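Local coordinates for protein glutathione S-transferase enzyme with thioredoxin-like domain (PDB 4MF7) that probably catalyses the conjugation of glutathione to electrophilic substrates, as a glutathione S-transferase built with a thioredoxin-like domain, at residues E187-G192 with I196-Y201. Sequence-based numbering, arbitrary orientation.
Sequences EARLDG and IMDADY
Arg189 reaches from near the C-terminal end of helix 171-190 to the backbone carbonyl of Ile196, in the loop that leads on to helix 203-215. The contact lies in the all-helical C-terminal domain of the glutathione S-transferase fold. Thr202 and Asp205 fit the Ser/Thr-x-x-Asp N-capping box of this family, and Tyr201 touching Ile206 is consistent with its hydrophobic staple; as a separate tie, Asp205 OD1 accepts a hydrogen bond from Ile196 N.

The grip is side-on. NE and NH2 of Arg189 both donate to Ile196 O, at 2.8 Å from NE and 2.9 Å from NH2. The oxygen sits near the guanidinium plane, at its edge. Neither bond is straight; the N-H...O angles are 145° for NE and 134° for NH2, as expected when two donors share one acceptor. CG of Arg189 lies anti to the backbone N, and the chain bends at chi2 (66°), which carries the guanidinium across to the loop. Two bonds to one oxygen limit how the group can rotate.

The looser side lies towards the type II' beta turn Met197-Asp200, where Asp198 is partly exposed. Asp198 OD2 stands 4.2 Å from Arg189 NH2, well out of the guanidinium plane. Its charge may steady the arginine, but no N-H points at it; its salt bridge is with Arg193.

The tightly packed side is buried. The Leu190 methyl CD2 lies against the backbone N of Ile196 at 3.7 Å and packs on Ile196 CG1 at 4.1 Å. Trp236 of helix 232-241 packs on Leu190, Trp140 touches both Arg189 and Ile196, and Met197 meets Gln136 and Thr137 of helix 131-138. Buried Met197 points its CB away, yet its bent chain brings SD back, 3.6 Å from Arg189 NH2 and oblique to the guanidinium.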
# COMPACT_ATOMS: atom_id res chain seq x y z
N GLU A 187 -12.81 -14.78 1.16
CA GLU A 187 -14.00 -15.61 1.36
C GLU A 187 -14.62 -15.32 2.76
O GLU A 187 -15.83 -15.10 2.88
CB GLU A 187 -13.60 -17.09 1.25
CG GLU A 187 -14.74 -18.08 1.39
CD GLU A 187 -15.70 -18.10 0.22
OE1 GLU A 187 -16.68 -18.87 0.27
OE2 GLU A 187 -15.50 -17.37 -0.77
N ALA A 188 -13.77 -15.27 3.77
CA ALA A 188 -14.20 -14.97 5.14
C ALA A 188 -14.80 -13.57 5.25
O ALA A 188 -15.83 -13.39 5.90
CB ALA A 188 -13.03 -15.14 6.12
N ARG A 189 -14.19 -12.58 4.58
CA ARG A 189 -14.72 -11.22 4.57
C ARG A 189 -16.06 -11.13 3.88
O ARG A 189 -16.93 -10.40 4.33
CB ARG A 189 -13.73 -10.24 3.91
CG ARG A 189 -14.21 -8.81 3.82
CD ARG A 189 -14.34 -8.19 5.21
NE ARG A 189 -14.88 -6.84 5.11
CZ ARG A 189 -15.17 -6.06 6.13
NH1 ARG A 189 -14.94 -6.49 7.36
NH2 ARG A 189 -15.67 -4.84 5.93
N LEU A 190 -16.24 -11.85 2.76
CA LEU A 190 -17.41 -11.65 1.91
C LEU A 190 -18.62 -12.51 2.34
O LEU A 190 -19.69 -12.42 1.76
CB LEU A 190 -17.04 -11.91 0.44
CG LEU A 190 -16.17 -10.85 -0.24
CD1 LEU A 190 -15.58 -11.38 -1.55
CD2 LEU A 190 -16.95 -9.57 -0.48
N ASP A 191 -18.44 -13.35 3.35
CA ASP A 191 -19.55 -14.13 3.89
C ASP A 191 -20.55 -13.16 4.53
O ASP A 191 -20.24 -12.51 5.54
CB ASP A 191 -19.03 -15.13 4.92
CG ASP A 191 -20.10 -16.13 5.37
OD1 ASP A 191 -21.28 -16.02 4.98
OD2 ASP A 191 -19.72 -17.05 6.12
N GLY A 192 -21.70 -13.03 3.89
CA GLY A 192 -22.76 -12.13 4.34
C GLY A 192 -22.58 -10.69 3.94
O GLY A 192 -23.18 -9.81 4.54
N ILE A 196 -16.80 -5.83 -0.30
CA ILE A 196 -15.86 -5.94 0.80
C ILE A 196 -16.33 -5.06 1.98
O ILE A 196 -16.20 -5.47 3.12
CB ILE A 196 -14.43 -5.60 0.33
CG1 ILE A 196 -13.91 -6.77 -0.53
CG2 ILE A 196 -13.51 -5.30 1.51
CD1 ILE A 196 -12.69 -6.41 -1.34
N MET A 197 -16.89 -3.89 1.66
CA MET A 197 -17.42 -2.96 2.67
C MET A 197 -18.96 -2.99 2.67
O MET A 197 -19.63 -1.95 2.66
CB MET A 197 -16.90 -1.56 2.44
CG MET A 197 -15.39 -1.46 2.38
SD MET A 197 -14.52 -2.17 3.80
CE MET A 197 -15.09 -1.10 5.15
N ASP A 198 -19.49 -4.20 2.70
CA ASP A 198 -20.94 -4.44 2.87
C ASP A 198 -21.72 -3.91 1.70
O ASP A 198 -21.49 -4.34 0.56
CB ASP A 198 -21.42 -3.89 4.22
CG ASP A 198 -20.88 -4.68 5.37
OD1 ASP A 198 -21.48 -5.72 5.73
OD2 ASP A 198 -19.84 -4.27 5.90
N ALA A 199 -22.66 -2.99 1.95
CA ALA A 199 -23.53 -2.50 0.89
C ALA A 199 -22.83 -1.56 -0.05
O ALA A 199 -23.33 -1.28 -1.13
CB ALA A 199 -24.79 -1.84 1.47
N ASP A 200 -21.69 -1.02 0.37
CA ASP A 200 -20.98 -0.01 -0.40
C ASP A 200 -19.94 -0.62 -1.33
O ASP A 200 -19.02 -1.28 -0.87
CB ASP A 200 -20.25 0.94 0.56
CG ASP A 200 -21.19 1.86 1.33
OD1 ASP A 200 -22.16 2.37 0.75
OD2 ASP A 200 -20.95 2.06 2.52
N TYR A 201 -20.08 -0.36 -2.63
CA TYR A 201 -19.02 -0.69 -3.58
C TYR A 201 -17.96 0.38 -3.52
O TYR A 201 -18.23 1.60 -3.65
CB TYR A 201 -19.60 -0.83 -4.99
CG TYR A 201 -18.64 -1.07 -6.12
CD1 TYR A 201 -18.23 -2.34 -6.42
CD2 TYR A 201 -18.21 -0.03 -6.95
CE1 TYR A 201 -17.41 -2.60 -7.50
CE2 TYR A 201 -17.37 -0.28 -8.01
CZ TYR A 201 -16.97 -1.57 -8.29
OH TYR A 201 -16.16 -1.84 -9.37